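Local coordinates for CRISPR protein (Archaeoglobus fulgidus, PDB 4MJK) that probably serves as a Cas5-type subunit of an archaeal type I-A CRISPR Cascade complex, the assembly that carries CRISPR RNA, at residues A[34-39]-A[67-72]; A[129-134]-A[163-168]. All blocks are in the same frame, centred on the assembly; numbering follows the deposited sequence.

Contact 1 (A[34-39]-A[67-72]); sequences TTFLGA and LAIGWK
Helix-on-sheet packing in a Cas5-family domain brings Phe36 and Leu37 of helix 33-46 against Ile69 of strand 66-73. The contact is narrow, about 102 Å² summed over both sides, and wholly apolar; no hydrogen bond crosses between the segments. A single methyl does the touching: Ile69 CD1 reaches out from the strand and meets both helix residues. It lies 4.2 Å from Phe36 CD2, approaching the ring obliquely, and 4.4 Å from Leu37 CG, at the branch point of that side chain. Its reach follows from the torsions of Ile69, which is fully extended, with CG1 anti to the backbone N (chi1 176°) and CD1 continuing the line (chi2 169°). The CB of Phe36 is directed at the strand, whereas that of Leu37 points to one side, and the end of its chain comes nearer. The backbones stay well apart, the closest CA pair being Leu37 and Ile69 at 9.4 Å, so the interface is built from side chains alone, and all three touching residues are buried. Around them, Leu132 of strand 127-134 packs on all three side chains, and Pro33 of helix 33-46 also meets Ile69; the helix lies over strands 66-73 and 127-134 here.

Contact 2 (A[129-134]-A[163-168]); sequences RWFLVF and KKVKVT
Val167 presents two methyl bumps to strand 127-134, and each finds a different neighbour. CG1 rests against the edge of the Phe131 ring, close to the ring plane and 4.0 Å from its CZ, with CE1 scarcely farther away. CG2 meets the CG1 methyl of Val133, also at 4.0 Å, where the two valines approach at a slant. The branched head of Val167 therefore fits the notch between the Phe131 rim and the Val133 side chain, and it contributes 50 Å² of the 124 Å² buried in all. Farther along, the CG2 of Val165 comes within 4.3 Å of Phe131 CE1, obliquely to the ring. Phe131 reaches these valines because its CG stands anti to the backbone N (chi1 -175°), which carries the ring's outer atoms closer to the second segment although its CB does not point there. Val165 ends a regular stretch of strand 157-170 and Val167 sits in its interruption; in the antiparallel sheet this strand is not adjacent to 127-134, since strand 2-10 runs between them. The nearest CA pair, Val133 and Val167, is 8.0 Å apart, and side chains meet across the intervening strand without any hydrogen bond between the two segments. Leu5 of that middle strand also touches Phe131, Tyr178 meets its ring edge-to-face, Val260 of strand 258-263 packs on both Phe131 and Val133, and Met1 lies against Val167.

In the fold
Contact 1 and contact 2 have centres 11 Å apart and share one antiparallel sheet, in which strands 66-73 and 127-134 are neighbours. Backbone pairing joins them: Leu67 N lies 2.8 Å from Val133 O, and Gly70 O lies 2.8 Å from Phe131 N, both probable hydrogen bonds. Where Leu67 and Ala68 both face Val133, strand 66-73 forms a classic beta bulge. Strand 127-134 serves both faces: Trp130 and Leu132 meet the helix side, the Trp130 ring stacking on Phe36 with Phe36 CD1 3.4 Å from Trp130 CE2, while the alternating Phe131 and Val133 supply contact 2. Contact 1 is the more central, about 5 Å from the chain centre against 13 Å for contact 2, centre to centre.

Contact 1 (A[34-39]-A[67-72])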
loop_
_atom_site.group_PDB
_atom_site.type_symbol
_atom_site.label_atom_id
_atom_site.label_comp_id
_atom_site.label_asym_id
_atom_site.label_seq_id
_atom_site.Cartn_x
_atom_site.Cartn_y
_atom_site.Cartn_z
ATOM N N THR A 34 -15.670 13.828 2.068
ATOM C CA THR A 34 -16.892 13.148 1.626
ATOM C C THR A 34 -16.677 11.637 1.556
ATOM O O THR A 34 -17.631 10.861 1.674
ATOM C CB THR A 34 -17.439 13.650 0.286
ATOM O OG1 THR A 34 -16.404 13.631 -0.706
ATOM C CG2 THR A 34 -17.973 15.080 0.433
ATOM N N THR A 35 -15.422 11.225 1.364
ATOM C CA THR A 35 -15.093 9.801 1.345
ATOM C C THR A 35 -15.242 9.196 2.743
ATOM O O THR A 35 -15.815 8.111 2.909
ATOM C CB THR A 35 -13.688 9.549 0.753
ATOM O OG1 THR A 35 -13.660 10.027 -0.603
ATOM C CG2 THR A 35 -13.344 8.062 0.753
ATOM N N PHE A 36 -14.742 9.909 3.749
ATOM C CA PHE A 36 -14.909 9.497 5.132
ATOM C C PHE A 36 -16.385 9.476 5.503
ATOM O O PHE A 36 -16.855 8.530 6.140
ATOM C CB PHE A 36 -14.173 10.442 6.085
ATOM C CG PHE A 36 -14.241 10.003 7.511
ATOM C CD1 PHE A 36 -13.276 9.146 8.033
ATOM C CD2 PHE A 36 -15.293 10.395 8.321
ATOM C CE1 PHE A 36 -13.345 8.718 9.342
ATOM C CE2 PHE A 36 -15.363 9.969 9.635
ATOM C CZ PHE A 36 -14.397 9.127 10.146
ATOM N N LEU A 37 -17.117 10.519 5.110
ATOM C CA LEU A 37 -18.560 10.566 5.383
ATOM C C LEU A 37 -19.317 9.444 4.671
ATOM O O LEU A 37 -20.267 8.905 5.215
ATOM C CB LEU A 37 -19.162 11.927 5.008
ATOM C CG LEU A 37 -18.793 13.076 5.952
ATOM C CD1 LEU A 37 -19.297 14.393 5.412
ATOM C CD2 LEU A 37 -19.320 12.836 7.379
ATOM N N GLY A 38 -18.910 9.112 3.448
ATOM C CA GLY A 38 -19.525 8.008 2.723
ATOM C C GLY A 38 -19.334 6.683 3.447
ATOM O O GLY A 38 -20.197 5.810 3.399
ATOM N N ALA A 39 -18.192 6.525 4.116
ATOM C CA ALA A 39 -17.927 5.312 4.891
ATOM C C ALA A 39 -18.841 5.234 6.110
ATOM O O ALA A 39 -19.373 4.171 6.428
ATOM C CB ALA A 39 -16.459 5.237 5.308
ATOM N N LEU A 67 -20.957 20.242 11.278
ATOM C CA LEU A 67 -20.392 21.561 11.530
ATOM C C LEU A 67 -18.900 21.614 11.201
ATOM O O LEU A 67 -18.388 22.657 10.800
ATOM C CB LEU A 67 -20.601 21.946 12.991
ATOM C CG LEU A 67 -22.083 22.112 13.342
ATOM C CD1 LEU A 67 -22.242 22.504 14.809
ATOM C CD2 LEU A 67 -22.747 23.124 12.405
ATOM N N ALA A 68 -18.207 20.490 11.394
ATOM C CA ALA A 68 -16.759 20.467 11.193
ATOM C C ALA A 68 -16.277 19.072 10.879
ATOM O O ALA A 68 -16.809 18.096 11.399
ATOM C CB ALA A 68 -16.052 20.990 12.438
ATOM N N ILE A 69 -15.250 18.978 10.036
ATOM C CA ILE A 69 -14.537 17.723 9.860
ATOM C C ILE A 69 -13.093 18.023 9.546
ATOM O O ILE A 69 -12.794 18.683 8.551
ATOM C CB ILE A 69 -15.155 16.834 8.761
ATOM C CG1 ILE A 69 -14.299 15.570 8.569
ATOM C CG2 ILE A 69 -15.295 17.598 7.456
ATOM C CD1 ILE A 69 -14.968 14.504 7.683
ATOM N N GLY A 70 -12.207 17.573 10.427
ATOM C CA GLY A 70 -10.770 17.763 10.274
ATOM C C GLY A 70 -10.062 16.468 10.632
ATOM O O GLY A 70 -10.664 15.574 11.231
ATOM N N TRP A 71 -8.786 16.361 10.278
ATOM C CA TRP A 71 -8.049 15.136 10.516
ATOM C C TRP A 71 -6.571 15.447 10.573
ATOM O O TRP A 71 -6.131 16.504 10.112
ATOM C CB TRP A 71 -8.319 14.110 9.402
ATOM C CG TRP A 71 -7.994 14.641 8.028
ATOM C CD1 TRP A 71 -6.823 14.481 7.336
ATOM C CD2 TRP A 71 -8.838 15.456 7.204
ATOM N NE1 TRP A 71 -6.897 15.136 6.125
ATOM C CE2 TRP A 71 -8.126 15.747 6.029
ATOM C CE3 TRP A 71 -10.136 15.963 7.353
ATOM C CZ2 TRP A 71 -8.664 16.503 4.996
ATOM C CZ3 TRP A 71 -10.674 16.722 6.322
ATOM C CH2 TRP A 71 -9.935 16.989 5.163
ATOM N N LYS A 72 -5.815 14.524 11.164
ATOM C CA LYS A 72 -4.369 14.631 11.233
ATOM C C LYS A 72 -3.750 13.246 11.353
ATOM O O LYS A 72 -4.362 12.326 11.906
ATOM C CB LYS A 72 -3.936 15.501 12.419
ATOM C CG LYS A 72 -4.259 14.893 13.761
ATOM C CD LYS A 72 -4.003 15.868 14.899
ATOM C CE LYS A 72 -4.413 15.248 16.233
ATOM N NZ LYS A 72 -4.203 16.174 17.414
#

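Contact 2 (A[129-134]-A[163-168])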
loop_
_atom_site.group_PDB
_atom_site.type_symbol
_atom_site.label_atom_id
_atom_site.label_comp_id
_atom_site.label_asym_id
_atom_site.label_seq_id
_atom_site.Cartn_x
_atom_site.Cartn_y
_atom_site.Cartn_z
ATOM N N ARG A 129 -6.321 10.381 12.723
ATOM C CA ARG A 129 -7.421 10.728 13.616
ATOM C C ARG A 129 -8.350 11.752 12.961
ATOM O O ARG A 129 -7.885 12.791 12.461
ATOM C CB ARG A 129 -6.894 11.282 14.949
ATOM C CG ARG A 129 -8.021 11.717 15.919
ATOM C CD ARG A 129 -7.486 12.140 17.310
ATOM N NE ARG A 129 -6.742 11.050 17.940
ATOM C CZ ARG A 129 -5.756 11.223 18.814
ATOM N NH1 ARG A 129 -5.395 12.446 19.170
ATOM N NH2 ARG A 129 -5.126 10.177 19.334
ATOM N N TRP A 130 -9.649 11.462 12.966
ATOM C CA TRP A 130 -10.659 12.415 12.510
ATOM C C TRP A 130 -11.371 13.042 13.702
ATOM O O TRP A 130 -11.595 12.387 14.727
ATOM C CB TRP A 130 -11.701 11.749 11.610
ATOM C CG TRP A 130 -11.346 11.739 10.148
ATOM C CD1 TRP A 130 -11.696 12.666 9.204
ATOM C CD2 TRP A 130 -10.587 10.734 9.465
ATOM N NE1 TRP A 130 -11.194 12.300 7.968
ATOM C CE2 TRP A 130 -10.507 11.120 8.105
ATOM C CE3 TRP A 130 -9.963 9.554 9.872
ATOM C CZ2 TRP A 130 -9.818 10.364 7.148
ATOM C CZ3 TRP A 130 -9.293 8.785 8.911
ATOM C CH2 TRP A 130 -9.218 9.200 7.570
ATOM N N PHE A 131 -11.719 14.317 13.559
ATOM C CA PHE A 131 -12.465 15.047 14.570
ATOM C C PHE A 131 -13.639 15.642 13.810
ATOM O O PHE A 131 -13.462 16.538 12.967
ATOM C CB PHE A 131 -11.562 16.130 15.197
ATOM C CG PHE A 131 -12.183 16.892 16.354
ATOM C CD1 PHE A 131 -13.441 16.576 16.835
ATOM C CD2 PHE A 131 -11.480 17.929 16.959
ATOM C CE1 PHE A 131 -13.997 17.291 17.906
ATOM C CE2 PHE A 131 -12.030 18.639 18.042
ATOM C CZ PHE A 131 -13.289 18.314 18.505
ATOM N N LEU A 132 -14.827 15.097 14.074
ATOM C CA LEU A 132 -16.058 15.538 13.440
ATOM C C LEU A 132 -16.928 16.218 14.484
ATOM O O LEU A 132 -16.951 15.800 15.651
ATOM C CB LEU A 132 -16.823 14.353 12.831
ATOM C CG LEU A 132 -16.335 13.863 11.454
ATOM C CD1 LEU A 132 -14.966 13.224 11.580
ATOM C CD2 LEU A 132 -17.326 12.880 10.829
ATOM N N VAL A 133 -17.633 17.267 14.072
ATOM C CA VAL A 133 -18.568 17.942 14.968
ATOM C C VAL A 133 -19.921 17.999 14.267
ATOM O O VAL A 133 -19.985 18.386 13.108
ATOM C CB VAL A 133 -18.114 19.390 15.317
ATOM C CG1 VAL A 133 -19.166 20.075 16.214
ATOM C CG2 VAL A 133 -16.734 19.392 16.004
ATOM N N PHE A 134 -20.988 17.599 14.960
ATOM C CA PHE A 134 -22.347 17.680 14.420
ATOM C C PHE A 134 -23.258 18.580 15.267
ATOM O O PHE A 134 -23.044 18.751 16.463
ATOM C CB PHE A 134 -22.976 16.287 14.322
ATOM C CG PHE A 134 -22.292 15.380 13.339
ATOM C CD1 PHE A 134 -22.622 15.425 11.993
ATOM C CD2 PHE A 134 -21.323 14.481 13.761
ATOM C CE1 PHE A 134 -21.995 14.582 11.076
ATOM C CE2 PHE A 134 -20.685 13.638 12.853
ATOM C CZ PHE A 134 -21.021 13.689 11.516
ATOM N N LYS A 163 -14.270 8.319 20.508
ATOM C CA LYS A 163 -14.650 9.052 21.708
ATOM C C LYS A 163 -15.671 10.120 21.349
ATOM O O LYS A 163 -15.441 10.948 20.452
ATOM C CB LYS A 163 -13.406 9.661 22.358
ATOM C CG LYS A 163 -13.617 10.271 23.733
ATOM C CD LYS A 163 -12.312 10.889 24.244
ATOM C CE LYS A 163 -12.530 11.713 25.519
ATOM N NZ LYS A 163 -13.065 10.899 26.652
ATOM N N LYS A 164 -16.815 10.080 22.024
ATOM C CA LYS A 164 -17.819 11.126 21.898
ATOM C C LYS A 164 -17.483 12.215 22.918
ATOM O O LYS A 164 -17.249 11.923 24.096
ATOM C CB LYS A 164 -19.216 10.555 22.145
ATOM C CG LYS A 164 -20.363 11.458 21.728
ATOM C CD LYS A 164 -21.713 10.786 21.985
ATOM C CE LYS A 164 -21.847 9.500 21.166
ATOM N NZ LYS A 164 -23.084 8.702 21.466
ATOM N N VAL A 165 -17.419 13.463 22.467
ATOM C CA VAL A 165 -16.992 14.557 23.340
ATOM C C VAL A 165 -17.929 15.752 23.259
ATOM O O VAL A 165 -18.547 16.001 22.227
ATOM C CB VAL A 165 -15.569 15.047 22.994
ATOM C CG1 VAL A 165 -14.533 13.980 23.320
ATOM C CG2 VAL A 165 -15.492 15.465 21.523
ATOM N N LYS A 166 -18.041 16.485 24.364
ATOM C CA LYS A 166 -18.728 17.765 24.341
ATOM C C LYS A 166 -17.742 18.782 23.771
ATOM O O LYS A 166 -16.557 18.734 24.081
ATOM C CB LYS A 166 -19.179 18.152 25.754
ATOM C CG LYS A 166 -19.858 17.009 26.501
ATOM C CD LYS A 166 -20.342 17.415 27.894
ATOM C CE LYS A 166 -21.776 17.917 27.856
ATOM N NZ LYS A 166 -22.699 16.919 27.225
ATOM N N VAL A 167 -18.211 19.669 22.903
ATOM C CA VAL A 167 -17.332 20.691 22.331
ATOM C C VAL A 167 -17.763 22.112 22.717
ATOM O O VAL A 167 -18.939 22.361 22.989
ATOM C CB VAL A 167 -17.236 20.585 20.781
ATOM C CG1 VAL A 167 -16.718 19.223 20.376
ATOM C CG2 VAL A 167 -18.585 20.849 20.121
ATOM N N THR A 168 -16.798 23.025 22.745
ATOM C CA THR A 168 -17.057 24.445 22.958
ATOM C C THR A 168 -16.803 25.200 21.658
ATOM O O THR A 168 -15.819 24.931 20.967
ATOM C CB THR A 168 -16.106 25.018 24.024
ATOM O OG1 THR A 168 -16.301 24.322 25.259
ATOM C CG2 THR A 168 -16.361 26.501 24.235
#